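Local coordinates for racemase (Pseudovibrio sp. JE062, PDB 3MKC), which belongs to the enolase superfamily, with a mandelate racemase/muconate lactonizing enzyme-type N-terminal domain joined to a C-terminal TIM-barrel-like domain, at residues V176-P181 with T206-D211; R224-I229 with T256-C261; L234-A239 with V281-S286; N308-P313 with N334-E339. All coordinates share one frame; numbering follows the deposited sequence.

In the fold
All four contacts lie in the enolase C-terminal, barrel-like domain. Contact 1 comes first along the chain and pairs strands 175-179 and 207-211. Contacts 2 and 3 alternate: 224-229, 234-239, 256-261, 281-286. Contact 4 follows and joins strand 310-311 to the run before strand 339-340. Contacts 1 and 3 share a sheet, since strand 236-238 lies beside 207-211; their centres are about 11 Å apart. Contacts 3 and 4 share the sheet of 283-284 and 310-311, with centres about 9 Å apart. Contact 2 sits farther out, where helix 219-228 meets the run into strand 261-262. Lys177 of contact 1 forms a salt bridge with Glu238 of contact 3, which ties these two contacts together.

Contact 1: V176-P181 with T206-D211; sequences VKVCVP and TDMMVD
Val176 to Cys179 pairs in parallel with Met208 to Asp211, the two strands of a right-handed beta-alpha-beta unit in the TIM-barrel-like domain. Five backbone hydrogen bonds join the segments. Val176 N gives to Asp207 O, and Val176 O accepts from Met209 N at 2.9 Å in a nearly straight bond (172°). Val178 repeats the pattern with Met209 O and Asp211 N. Just past the strand end, Val180 N closes the ladder on Asp211 O at 3.0 Å.

Lys177, Met209, Cys179 and Asp211 share one face of the sheet. Lys177 CG rests 3.8 Å from Met209 CB, and the two side chains cross at about a right angle. Lys177 NZ forms a salt bridge with Glu238 and a hydrogen bond with Tyr141. Asp211 OD1 is held by the backbone N of Leu213.

The other face carries Val176, Val178, Met208 and Val210. The connecting helix 188-202 covers it through Leu195, Leu198 and Leu202, and helix 154-170 through Tyr161, Leu165 and Ala168. Both Met residues are selenomethionine. The methyl CE of Met208 lies 4.1 Å from Val178 CG2, and Val210 CG2 meets the same methyl of Val178 at 4.1 Å.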
loop_
_atom_site.group_PDB
_atom_site.type_symbol
_atom_site.label_atom_id
_atom_site.label_comp_id
_atom_site.label_asym_id
_atom_site.label_seq_id
_atom_site.Cartn_x
_atom_site.Cartn_y
_atom_site.Cartn_z
ATOM N N VAL A 176 -12.206 3.780 -9.639
ATOM C CA VAL A 176 -11.641 4.941 -8.976
ATOM C C VAL A 176 -12.181 5.064 -7.557
ATOM O O VAL A 176 -13.272 4.586 -7.250
ATOM C CB VAL A 176 -11.985 6.239 -9.739
ATOM C CG1 VAL A 176 -11.381 6.194 -11.147
ATOM C CG2 VAL A 176 -13.494 6.411 -9.817
ATOM N N LYS A 177 -11.408 5.702 -6.690
ATOM C CA LYS A 177 -11.838 5.907 -5.318
ATOM C C LYS A 177 -11.899 7.398 -5.053
ATOM O O LYS A 177 -10.971 8.128 -5.385
ATOM C CB LYS A 177 -10.858 5.263 -4.333
ATOM C CG LYS A 177 -11.307 5.388 -2.881
ATOM C CD LYS A 177 -10.487 4.504 -1.948
ATOM C CE LYS A 177 -9.078 5.042 -1.738
ATOM N NZ LYS A 177 -8.277 4.160 -0.839
ATOM N N VAL A 178 -13.006 7.843 -4.475
ATOM C CA VAL A 178 -13.186 9.248 -4.137
ATOM C C VAL A 178 -13.176 9.330 -2.621
ATOM O O VAL A 178 -13.295 8.309 -1.949
ATOM C CB VAL A 178 -14.526 9.779 -4.665
ATOM C CG1 VAL A 178 -14.565 9.663 -6.184
ATOM C CG2 VAL A 178 -15.674 8.998 -4.039
ATOM N N CYS A 179 -13.027 10.534 -2.079
ATOM C CA CYS A 179 -13.003 10.706 -0.632
ATOM C C CYS A 179 -13.967 11.787 -0.193
ATOM O O CYS A 179 -14.346 12.655 -0.982
ATOM C CB CYS A 179 -11.608 11.117 -0.160
ATOM S SG CYS A 179 -10.242 10.194 -0.860
ATOM N N VAL A 180 -14.362 11.726 1.073
ATOM C CA VAL A 180 -15.230 12.737 1.654
ATOM C C VAL A 180 -14.250 13.607 2.429
ATOM O O VAL A 180 -13.643 13.152 3.398
ATOM C CB VAL A 180 -16.255 12.129 2.643
ATOM C CG1 VAL A 180 -17.089 13.234 3.277
ATOM C CG2 VAL A 180 -17.168 11.153 1.920
ATOM N N PRO A 181 -14.055 14.864 2.000
ATOM C CA PRO A 181 -13.128 15.770 2.685
ATOM C C PRO A 181 -13.274 15.759 4.209
ATOM O O PRO A 181 -14.368 15.923 4.740
ATOM C CB PRO A 181 -13.467 17.124 2.072
ATOM C CG PRO A 181 -13.802 16.751 0.662
ATOM C CD PRO A 181 -14.705 15.546 0.868
ATOM N N THR A 206 -17.939 2.180 -14.510
ATOM C CA THR A 206 -16.689 2.202 -13.765
ATOM C C THR A 206 -16.958 1.965 -12.282
ATOM O O THR A 206 -17.823 2.603 -11.701
ATOM C CB THR A 206 -15.998 3.570 -13.922
ATOM O OG1 THR A 206 -15.898 3.895 -15.314
ATOM C CG2 THR A 206 -14.605 3.541 -13.318
ATOM N N ASP A 207 -16.223 1.044 -11.670
ATOM C CA ASP A 207 -16.411 0.786 -10.249
ATOM C C ASP A 207 -15.993 2.006 -9.449
ATOM O O ASP A 207 -15.023 2.680 -9.797
ATOM C CB ASP A 207 -15.594 -0.423 -9.804
ATOM C CG ASP A 207 -16.354 -1.719 -9.946
ATOM O OD1 ASP A 207 -17.497 -1.781 -9.449
ATOM O OD2 ASP A 207 -15.810 -2.675 -10.536
HETATM N N MSE A 208 -16.715 2.282 -8.366
HETATM C CA MSE A 208 -16.419 3.439 -7.533
HETATM C C MSE A 208 -16.314 3.073 -6.065
HETATM O O MSE A 208 -17.264 2.551 -5.479
HETATM C CB MSE A 208 -17.505 4.498 -7.703
HETATM C CG MSE A 208 -17.234 5.795 -6.953
HETATM SE SE MSE A 208 -18.512 7.172 -7.416
HETATM C CE MSE A 208 -19.155 7.652 -5.687
HETATM N N MSE A 209 -15.155 3.364 -5.484
HETATM C CA MSE A 209 -14.890 3.101 -4.074
HETATM C C MSE A 209 -14.976 4.420 -3.319
HETATM O O MSE A 209 -14.846 5.486 -3.919
HETATM C CB MSE A 209 -13.496 2.511 -3.889
HETATM C CG MSE A 209 -13.336 1.106 -4.470
HETATM SE SE MSE A 209 -13.106 0.990 -6.385
HETATM C CE MSE A 209 -11.864 -0.450 -6.409
ATOM N N VAL A 210 -15.198 4.353 -2.011
ATOM C CA VAL A 210 -15.306 5.573 -1.214
ATOM C C VAL A 210 -14.518 5.507 0.092
ATOM O O VAL A 210 -14.611 4.527 0.838
ATOM C CB VAL A 210 -16.781 5.886 -0.873
ATOM C CG1 VAL A 210 -16.874 7.236 -0.163
ATOM C CG2 VAL A 210 -17.622 5.891 -2.146
ATOM N N ASP A 211 -13.750 6.561 0.350
ATOM C CA ASP A 211 -12.941 6.690 1.557
ATOM C C ASP A 211 -13.615 7.763 2.397
ATOM O O ASP A 211 -13.622 8.938 2.024
ATOM C CB ASP A 211 -11.514 7.119 1.186
ATOM C CG ASP A 211 -10.627 7.367 2.403
ATOM O OD1 ASP A 211 -11.093 7.197 3.547
ATOM O OD2 ASP A 211 -9.449 7.732 2.207
#

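Contact 2: R224-I229 with T256-C261; sequences RLLNSI and TRSRIC
Leu226 and Asn227, in the last turns of helix 219-228, lie nearest Ser258 and Thr256 of an irregular run, with CA atoms 6.8 Å apart for Leu226 and Ser258 and 5.9 Å for Asn227 and Thr256. No direct hydrogen bond crosses between the segments.

Leu226 makes the apolar part. Its CD1 is anti to CA (chi2 -176°), which carries it out to Ile260 CD1, 3.9 Å away. The same methyl also lies beside Ser258 CB. Leu226 CB approaches Ser258 OG at 3.8 Å. Ile260 in turn packs on Leu252 and Val253 of helix 246-255, and Leu226 also touches Ala237.

Asn227 comes in at the more exposed side. Its OD1 lies 3.4 Å from Thr256 CA, and the two side chains meet at roughly a right angle. The amide ND2 hydrogen-bonds to Asn255 O, which ties the side chain to the end of helix 246-255. Thr256 OG1 hydrogen-bonds to Leu252 O of that helix.

Two waters supply the polar links. One donates to Leu226 O and lies 2.6 Å from Ser258 OG. The other donates to Asn227 OD1 at 2.7 Å and accepts from Arg257 N. This is helix-to-loop packing on the outer layer of a beta/alpha barrel, where the end of helix 219-228 meets the loop from helix 246-255 into strand 261-262.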
loop_
_atom_site.group_PDB
_atom_site.type_symbol
_atom_site.label_atom_id
_atom_site.label_comp_id
_atom_site.label_asym_id
_atom_site.label_seq_id
_atom_site.Cartn_x
_atom_site.Cartn_y
_atom_site.Cartn_z
ATOM N N ARG A 224 -27.075 3.443 8.359
ATOM C CA ARG A 224 -28.178 4.163 7.716
ATOM C C ARG A 224 -27.698 4.791 6.421
ATOM O O ARG A 224 -28.352 4.690 5.385
ATOM C CB ARG A 224 -28.731 5.264 8.624
ATOM C CG ARG A 224 -29.876 4.815 9.490
ATOM C CD ARG A 224 -30.571 5.992 10.164
ATOM N NE ARG A 224 -31.689 5.533 10.982
ATOM C CZ ARG A 224 -32.421 6.324 11.759
ATOM N NH1 ARG A 224 -32.153 7.622 11.823
ATOM N NH2 ARG A 224 -33.414 5.810 12.478
ATOM N N LEU A 225 -26.547 5.446 6.487
ATOM C CA LEU A 225 -25.984 6.086 5.308
ATOM C C LEU A 225 -25.697 5.068 4.211
ATOM O O LEU A 225 -26.141 5.229 3.078
ATOM C CB LEU A 225 -24.698 6.828 5.672
ATOM C CG LEU A 225 -23.815 7.325 4.523
ATOM C CD1 LEU A 225 -24.601 8.270 3.623
ATOM C CD2 LEU A 225 -22.594 8.019 5.095
ATOM N N LEU A 226 -24.962 4.012 4.546
ATOM C CA LEU A 226 -24.632 3.007 3.544
ATOM C C LEU A 226 -25.864 2.306 2.988
ATOM O O LEU A 226 -25.920 1.984 1.802
ATOM C CB LEU A 226 -23.649 1.985 4.122
ATOM C CG LEU A 226 -22.287 2.560 4.532
ATOM C CD1 LEU A 226 -21.382 1.419 4.981
ATOM C CD2 LEU A 226 -21.646 3.304 3.354
ATOM N N ASN A 227 -26.862 2.075 3.831
ATOM C CA ASN A 227 -28.065 1.419 3.353
ATOM C C ASN A 227 -28.848 2.291 2.377
ATOM O O ASN A 227 -29.466 1.779 1.449
ATOM C CB ASN A 227 -28.960 1.003 4.527
ATOM C CG ASN A 227 -28.428 -0.217 5.250
ATOM O OD1 ASN A 227 -27.738 -1.041 4.654
ATOM N ND2 ASN A 227 -28.759 -0.349 6.531
ATOM N N SER A 228 -28.796 3.604 2.561
ATOM C CA SER A 228 -29.540 4.511 1.682
ATOM C C SER A 228 -28.912 4.719 0.306
ATOM O O SER A 228 -29.556 5.252 -0.598
ATOM C CB SER A 228 -29.727 5.871 2.363
ATOM O OG SER A 228 -28.514 6.598 2.401
ATOM N N ILE A 229 -27.657 4.308 0.139
ATOM C CA ILE A 229 -26.996 4.474 -1.152
ATOM C C ILE A 229 -26.651 3.135 -1.789
ATOM O O ILE A 229 -25.720 3.030 -2.586
ATOM C CB ILE A 229 -25.715 5.321 -1.030
ATOM C CG1 ILE A 229 -24.720 4.643 -0.083
ATOM C CG2 ILE A 229 -26.070 6.724 -0.542
ATOM C CD1 ILE A 229 -23.409 5.388 0.035
ATOM N N THR A 256 -25.513 -4.074 6.896
ATOM C CA THR A 256 -25.543 -3.392 5.607
ATOM C C THR A 256 -25.115 -4.398 4.545
ATOM O O THR A 256 -24.649 -5.489 4.877
ATOM C CB THR A 256 -24.556 -2.200 5.545
ATOM O OG1 THR A 256 -23.222 -2.700 5.412
ATOM C CG2 THR A 256 -24.648 -1.348 6.803
ATOM N N ARG A 257 -25.268 -4.033 3.274
ATOM C CA ARG A 257 -24.865 -4.908 2.178
ATOM C C ARG A 257 -23.661 -4.329 1.426
ATOM O O ARG A 257 -23.365 -4.725 0.300
ATOM C CB ARG A 257 -26.037 -5.127 1.216
ATOM C CG ARG A 257 -27.279 -5.677 1.909
ATOM C CD ARG A 257 -28.302 -6.220 0.918
ATOM N NE ARG A 257 -29.554 -6.558 1.588
ATOM C CZ ARG A 257 -30.570 -7.198 1.016
ATOM N NH1 ARG A 257 -30.488 -7.586 -0.251
ATOM N NH2 ARG A 257 -31.677 -7.435 1.710
ATOM N N SER A 258 -22.972 -3.384 2.056
ATOM C CA SER A 258 -21.797 -2.763 1.453
ATOM C C SER A 258 -20.562 -3.580 1.789
ATOM O O SER A 258 -20.575 -4.367 2.740
ATOM C CB SER A 258 -21.569 -1.348 2.018
ATOM O OG SER A 258 -22.463 -0.395 1.477
ATOM N N ARG A 259 -19.503 -3.408 1.004
ATOM C CA ARG A 259 -18.246 -4.071 1.326
ATOM C C ARG A 259 -17.640 -3.152 2.378
ATOM O O ARG A 259 -17.606 -1.932 2.196
ATOM C CB ARG A 259 -17.292 -4.124 0.131
ATOM C CG ARG A 259 -17.547 -5.226 -0.887
ATOM C CD ARG A 259 -16.256 -5.455 -1.678
ATOM N NE ARG A 259 -16.377 -6.455 -2.728
ATOM C CZ ARG A 259 -16.958 -6.248 -3.903
ATOM N NH1 ARG A 259 -17.484 -5.066 -4.194
ATOM N NH2 ARG A 259 -16.993 -7.221 -4.802
ATOM N N ILE A 260 -17.188 -3.721 3.487
ATOM C CA ILE A 260 -16.582 -2.921 4.546
ATOM C C ILE A 260 -15.090 -3.212 4.557
ATOM O O ILE A 260 -14.686 -4.369 4.588
ATOM C CB ILE A 260 -17.186 -3.283 5.921
ATOM C CG1 ILE A 260 -18.706 -3.113 5.874
ATOM C CG2 ILE A 260 -16.592 -2.407 7.009
ATOM C CD1 ILE A 260 -19.152 -1.708 5.513
ATOM N N CYS A 261 -14.275 -2.164 4.498
ATOM C CA CYS A 261 -12.826 -2.332 4.504
ATOM C C CYS A 261 -12.275 -2.056 5.888
ATOM O O CYS A 261 -12.937 -1.454 6.724
ATOM C CB CYS A 261 -12.156 -1.338 3.562
ATOM S SG CYS A 261 -12.847 -1.276 1.909
HETATM O O HOH W 1 -24.970 -0.625 0.927
HETATM O O HOH W 2 -26.755 -1.821 2.267
#

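Contact 3: L234-A239 with V281-S286; sequences LYFAEA and VHLLQS
Glu238 and Gln285 meet through their polar ends, and Phe236 and Leu283 through their apolar ones. The strands themselves do not pair, and the CA atoms of Phe236 and Leu283 are 8.5 Å apart.

Gln285 reaches across with CG anti to the carbonyl carbon (chi1 -56°) and an extended chain beyond it. Its NE2 gives a weak hydrogen bond to Glu238 OE1 at 2.9 Å. The amide and carboxylate planes stand perpendicular, 90° apart, and Gln285 OE1 sits 3.3 Å from Glu238 CG. The same OE1 of Glu238 takes the salt bridge from Lys177, so it serves two donors.

Phe236 has its ring placed between backbone N and carbonyl carbon (chi1 71°). This points the ring at the other segment, where CZ lies 3.5 Å from Gln285 NE2. Leu283 CD1 comes obliquely to the same ring, 3.7 Å from Phe236 CD2. It also touches the edge of the Tyr235 ring, 4.2 Å from CE2.

Strand 261-262 lies between the two strands: Cys261 packs on Phe236, Leu283 and Gln285. On the far side of strand 236-238, strand 207-211 continues the barrel wall. Helix 268-277 packs on the outward-facing Leu284 through Trp275 and Ile276.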
loop_
_atom_site.group_PDB
_atom_site.type_symbol
_atom_site.label_atom_id
_atom_site.label_comp_id
_atom_site.label_asym_id
_atom_site.label_seq_id
_atom_site.Cartn_x
_atom_site.Cartn_y
_atom_site.Cartn_z
ATOM N N LEU A 234 -21.783 0.918 -4.977
ATOM C CA LEU A 234 -20.380 1.234 -4.723
ATOM C C LEU A 234 -19.598 -0.045 -4.410
ATOM O O LEU A 234 -20.138 -0.989 -3.826
ATOM C CB LEU A 234 -20.285 2.236 -3.566
ATOM C CG LEU A 234 -21.096 3.525 -3.796
ATOM C CD1 LEU A 234 -21.060 4.405 -2.555
ATOM C CD2 LEU A 234 -20.529 4.276 -5.005
ATOM N N TYR A 235 -18.328 -0.069 -4.803
ATOM C CA TYR A 235 -17.484 -1.235 -4.582
ATOM C C TYR A 235 -17.195 -1.456 -3.101
ATOM O O TYR A 235 -17.263 -2.584 -2.619
ATOM C CB TYR A 235 -16.165 -1.102 -5.337
ATOM C CG TYR A 235 -15.414 -2.405 -5.384
ATOM C CD1 TYR A 235 -15.549 -3.269 -6.470
ATOM C CD2 TYR A 235 -14.623 -2.812 -4.311
ATOM C CE1 TYR A 235 -14.913 -4.504 -6.489
ATOM C CE2 TYR A 235 -13.993 -4.039 -4.315
ATOM C CZ TYR A 235 -14.139 -4.885 -5.401
ATOM O OH TYR A 235 -13.533 -6.126 -5.389
ATOM N N PHE A 236 -16.845 -0.393 -2.385
ATOM C CA PHE A 236 -16.603 -0.540 -0.959
ATOM C C PHE A 236 -16.672 0.744 -0.153
ATOM O O PHE A 236 -16.694 1.846 -0.711
ATOM C CB PHE A 236 -15.283 -1.302 -0.689
ATOM C CG PHE A 236 -14.003 -0.539 -1.005
ATOM C CD1 PHE A 236 -13.789 0.764 -0.547
ATOM C CD2 PHE A 236 -12.956 -1.192 -1.652
ATOM C CE1 PHE A 236 -12.548 1.395 -0.727
ATOM C CE2 PHE A 236 -11.709 -0.577 -1.838
ATOM C CZ PHE A 236 -11.504 0.719 -1.372
ATOM N N ALA A 237 -16.745 0.582 1.166
ATOM C CA ALA A 237 -16.808 1.698 2.092
ATOM C C ALA A 237 -15.558 1.617 2.964
ATOM O O ALA A 237 -15.431 0.719 3.800
ATOM C CB ALA A 237 -18.050 1.598 2.941
ATOM N N GLU A 238 -14.644 2.559 2.751
ATOM C CA GLU A 238 -13.377 2.614 3.475
ATOM C C GLU A 238 -13.337 3.639 4.607
ATOM O O GLU A 238 -13.930 4.706 4.508
ATOM C CB GLU A 238 -12.259 2.939 2.487
ATOM C CG GLU A 238 -10.908 3.213 3.111
ATOM C CD GLU A 238 -9.868 3.570 2.067
ATOM O OE1 GLU A 238 -9.975 3.062 0.933
ATOM O OE2 GLU A 238 -8.945 4.345 2.386
ATOM N N ALA A 239 -12.613 3.308 5.669
ATOM C CA ALA A 239 -12.460 4.203 6.806
ATOM C C ALA A 239 -13.787 4.795 7.271
ATOM O O ALA A 239 -13.932 6.011 7.403
ATOM C CB ALA A 239 -11.485 5.318 6.443
ATOM N N VAL A 281 -14.542 -7.869 8.304
ATOM C CA VAL A 281 -14.444 -7.060 7.091
ATOM C C VAL A 281 -14.313 -7.858 5.793
ATOM O O VAL A 281 -13.837 -8.991 5.795
ATOM C CB VAL A 281 -13.282 -6.022 7.194
ATOM C CG1 VAL A 281 -13.549 -5.091 8.359
ATOM C CG2 VAL A 281 -11.944 -6.718 7.361
ATOM N N HIS A 282 -14.770 -7.264 4.692
ATOM C CA HIS A 282 -14.713 -7.915 3.383
ATOM C C HIS A 282 -13.381 -7.703 2.710
ATOM O O HIS A 282 -13.021 -8.442 1.805
ATOM C CB HIS A 282 -15.735 -7.332 2.395
ATOM C CG HIS A 282 -17.158 -7.425 2.834
ATOM N ND1 HIS A 282 -17.696 -6.604 3.801
ATOM C CD2 HIS A 282 -18.184 -8.178 2.367
ATOM C CE1 HIS A 282 -18.991 -6.843 3.908
ATOM N NE2 HIS A 282 -19.312 -7.793 3.047
ATOM N N LEU A 283 -12.664 -6.674 3.137
ATOM C CA LEU A 283 -11.418 -6.334 2.474
ATOM C C LEU A 283 -10.406 -5.707 3.425
ATOM O O LEU A 283 -10.762 -4.880 4.261
ATOM C CB LEU A 283 -11.764 -5.368 1.334
ATOM C CG LEU A 283 -10.760 -4.972 0.256
ATOM C CD1 LEU A 283 -11.526 -4.596 -1.019
ATOM C CD2 LEU A 283 -9.901 -3.818 0.744
ATOM N N LEU A 284 -9.146 -6.111 3.277
ATOM C CA LEU A 284 -8.051 -5.604 4.098
ATOM C C LEU A 284 -7.179 -4.658 3.280
ATOM O O LEU A 284 -6.899 -4.916 2.112
ATOM C CB LEU A 284 -7.187 -6.759 4.594
ATOM C CG LEU A 284 -7.887 -7.768 5.507
ATOM C CD1 LEU A 284 -6.965 -8.956 5.712
ATOM C CD2 LEU A 284 -8.231 -7.114 6.849
ATOM N N GLN A 285 -6.720 -3.583 3.914
ATOM C CA GLN A 285 -5.899 -2.599 3.228
ATOM C C GLN A 285 -4.495 -2.423 3.813
ATOM O O GLN A 285 -3.887 -1.355 3.672
ATOM C CB GLN A 285 -6.636 -1.258 3.200
ATOM C CG GLN A 285 -8.014 -1.376 2.551
ATOM C CD GLN A 285 -8.798 -0.077 2.547
ATOM O OE1 GLN A 285 -8.934 0.583 3.572
ATOM N NE2 GLN A 285 -9.332 0.286 1.385
ATOM N N SER A 286 -3.987 -3.469 4.464
ATOM C CA SER A 286 -2.645 -3.435 5.046
ATOM C C SER A 286 -1.668 -2.879 4.005
ATOM O O SER A 286 -1.655 -3.316 2.857
ATOM C CB SER A 286 -2.233 -4.842 5.467
ATOM O OG SER A 286 -3.226 -5.404 6.310
#

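Contact 4: N308-P313 with N334-E339; sequences NVQVMP and NAPYFE
One beta/alpha step of the barrel joins strand 310-311 to the loop before strand 339-340, and Asn334 bonds across it to Val309 and Val311, with water bridges alongside. Asn334 grips the backbone of 308-313 at two points. Its ND2 donates to Val309 O at 2.9 Å, and its OD1 accepts from Val311 N at 2.9 Å. The second bond lies in the carbonyl plane, on a lone pair. Asn334 CG sits between backbone N and carbonyl carbon (chi1 73°), which turns the amide toward the strand. ND2 is also held by Thr305 OG1 of helix 293-306.

Next to it along the chain, Gln310 CB packs on Ala335 CB, and Gln310 NE2 lies 3.6 Å from Pro336 CD. Gln310 OE1 is taken by Tyr235 OH. In this step of the beta/alpha barrel, helix 319-331 is the connection between the two segments.

Met312 is selenomethionine and extends beyond CG. Its methyl CE reaches Ala335 CB at 3.8 Å and Tyr337 CB at 3.9 Å, and it stands at the edge of the Tyr337 ring. Met312 CG lies 3.2 Å from Tyr337 O. Tyr337 OH hydrogen-bonds to Asp207 OD2.

Two waters bridge the backbones. One donates to Val311 O and accepts from Ala335 N. Another donates to both Pro313 O, at 2.6 Å, and Glu339 O. Glu339 OE2 accepts from Thr143 OG1.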
loop_
_atom_site.group_PDB
_atom_site.type_symbol
_atom_site.label_atom_id
_atom_site.label_comp_id
_atom_site.label_asym_id
_atom_site.label_seq_id
_atom_site.Cartn_x
_atom_site.Cartn_y
_atom_site.Cartn_z
ATOM N N ASN A 308 -12.333 -15.790 2.596
ATOM C CA ASN A 308 -13.180 -15.028 1.670
ATOM C C ASN A 308 -13.069 -13.519 1.859
ATOM O O ASN A 308 -14.062 -12.790 1.794
ATOM C CB ASN A 308 -14.638 -15.456 1.825
ATOM C CG ASN A 308 -14.824 -16.939 1.602
ATOM O OD1 ASN A 308 -14.675 -17.440 0.480
ATOM N ND2 ASN A 308 -15.140 -17.657 2.673
ATOM N N VAL A 309 -11.843 -13.062 2.071
ATOM C CA VAL A 309 -11.561 -11.650 2.268
ATOM C C VAL A 309 -10.595 -11.167 1.191
ATOM O O VAL A 309 -9.560 -11.784 0.957
ATOM C CB VAL A 309 -10.934 -11.421 3.657
ATOM C CG1 VAL A 309 -10.439 -9.991 3.801
ATOM C CG2 VAL A 309 -11.970 -11.732 4.735
ATOM N N GLN A 310 -10.944 -10.064 0.540
ATOM C CA GLN A 310 -10.094 -9.495 -0.500
ATOM C C GLN A 310 -9.016 -8.637 0.122
ATOM O O GLN A 310 -9.183 -8.127 1.228
ATOM C CB GLN A 310 -10.914 -8.601 -1.438
ATOM C CG GLN A 310 -12.074 -9.288 -2.111
ATOM C CD GLN A 310 -12.660 -8.441 -3.230
ATOM O OE1 GLN A 310 -12.645 -7.209 -3.163
ATOM N NE2 GLN A 310 -13.189 -9.095 -4.254
ATOM N N VAL A 311 -7.908 -8.473 -0.594
ATOM C CA VAL A 311 -6.840 -7.618 -0.113
ATOM C C VAL A 311 -6.452 -6.653 -1.222
ATOM O O VAL A 311 -6.179 -7.061 -2.346
ATOM C CB VAL A 311 -5.590 -8.406 0.295
ATOM C CG1 VAL A 311 -4.510 -7.438 0.792
ATOM C CG2 VAL A 311 -5.940 -9.410 1.390
HETATM N N MSE A 312 -6.474 -5.368 -0.894
HETATM C CA MSE A 312 -6.083 -4.305 -1.815
HETATM C C MSE A 312 -5.215 -3.447 -0.917
HETATM O O MSE A 312 -5.707 -2.546 -0.240
HETATM C CB MSE A 312 -7.295 -3.512 -2.299
HETATM C CG MSE A 312 -8.195 -4.281 -3.262
HETATM SE SE MSE A 312 -9.504 -3.168 -4.106
HETATM C CE MSE A 312 -10.463 -4.549 -4.983
ATOM N N PRO A 313 -3.907 -3.734 -0.882
ATOM C CA PRO A 313 -2.990 -2.977 -0.032
ATOM C C PRO A 313 -3.008 -1.475 -0.241
ATOM O O PRO A 313 -2.997 -0.995 -1.377
ATOM C CB PRO A 313 -1.629 -3.588 -0.361
ATOM C CG PRO A 313 -1.966 -4.985 -0.784
ATOM C CD PRO A 313 -3.176 -4.757 -1.650
ATOM N N ASN A 334 -5.505 -11.137 -4.675
ATOM C CA ASN A 334 -6.652 -12.030 -4.764
ATOM C C ASN A 334 -7.924 -11.265 -5.109
ATOM O O ASN A 334 -9.022 -11.821 -5.039
ATOM C CB ASN A 334 -6.846 -12.795 -3.447
ATOM C CG ASN A 334 -7.392 -11.920 -2.326
ATOM O OD1 ASN A 334 -7.516 -10.709 -2.467
ATOM N ND2 ASN A 334 -7.710 -12.543 -1.197
ATOM N N ALA A 335 -7.769 -9.999 -5.493
ATOM C CA ALA A 335 -8.912 -9.155 -5.830
ATOM C C ALA A 335 -8.841 -8.601 -7.250
ATOM O O ALA A 335 -7.786 -8.620 -7.878
ATOM C CB ALA A 335 -9.017 -8.009 -4.829
ATOM N N PRO A 336 -9.972 -8.092 -7.772
ATOM C CA PRO A 336 -10.020 -7.534 -9.132
ATOM C C PRO A 336 -9.159 -6.293 -9.328
ATOM O O PRO A 336 -8.707 -6.012 -10.439
ATOM C CB PRO A 336 -11.501 -7.200 -9.330
ATOM C CG PRO A 336 -12.212 -8.075 -8.347
ATOM C CD PRO A 336 -11.305 -8.050 -7.150
ATOM N N TYR A 337 -8.957 -5.537 -8.255
ATOM C CA TYR A 337 -8.172 -4.312 -8.323
ATOM C C TYR A 337 -7.213 -4.211 -7.141
ATOM O O TYR A 337 -7.234 -5.048 -6.235
ATOM C CB TYR A 337 -9.094 -3.090 -8.289
ATOM C CG TYR A 337 -10.279 -3.163 -9.229
ATOM C CD1 TYR A 337 -10.101 -3.123 -10.609
ATOM C CD2 TYR A 337 -11.582 -3.252 -8.732
ATOM C CE1 TYR A 337 -11.187 -3.165 -11.474
ATOM C CE2 TYR A 337 -12.679 -3.295 -9.590
ATOM C CZ TYR A 337 -12.472 -3.249 -10.960
ATOM O OH TYR A 337 -13.544 -3.284 -11.819
ATOM N N PHE A 338 -6.374 -3.177 -7.179
ATOM C CA PHE A 338 -5.414 -2.874 -6.123
ATOM C C PHE A 338 -5.180 -1.364 -6.199
ATOM O O PHE A 338 -5.306 -0.776 -7.279
ATOM C CB PHE A 338 -4.113 -3.664 -6.315
ATOM C CG PHE A 338 -3.322 -3.273 -7.532
ATOM C CD1 PHE A 338 -2.119 -2.590 -7.399
ATOM C CD2 PHE A 338 -3.770 -3.601 -8.804
ATOM C CE1 PHE A 338 -1.369 -2.237 -8.518
ATOM C CE2 PHE A 338 -3.026 -3.252 -9.935
ATOM C CZ PHE A 338 -1.825 -2.569 -9.788
ATOM N N GLU A 339 -4.869 -0.727 -5.073
ATOM C CA GLU A 339 -4.684 0.720 -5.092
ATOM C C GLU A 339 -3.409 1.158 -5.780
ATOM O O GLU A 339 -2.331 0.616 -5.533
ATOM C CB GLU A 339 -4.722 1.321 -3.684
ATOM C CG GLU A 339 -4.498 2.835 -3.680
ATOM C CD GLU A 339 -4.778 3.488 -2.338
ATOM O OE1 GLU A 339 -4.415 2.902 -1.299
ATOM O OE2 GLU A 339 -5.348 4.601 -2.324
HETATM O O HOH W 3 -12.168 -12.071 -4.619
HETATM O O HOH W 4 -5.645 -8.151 -4.844
HETATM O O HOH W 5 -2.293 -1.703 -3.788
#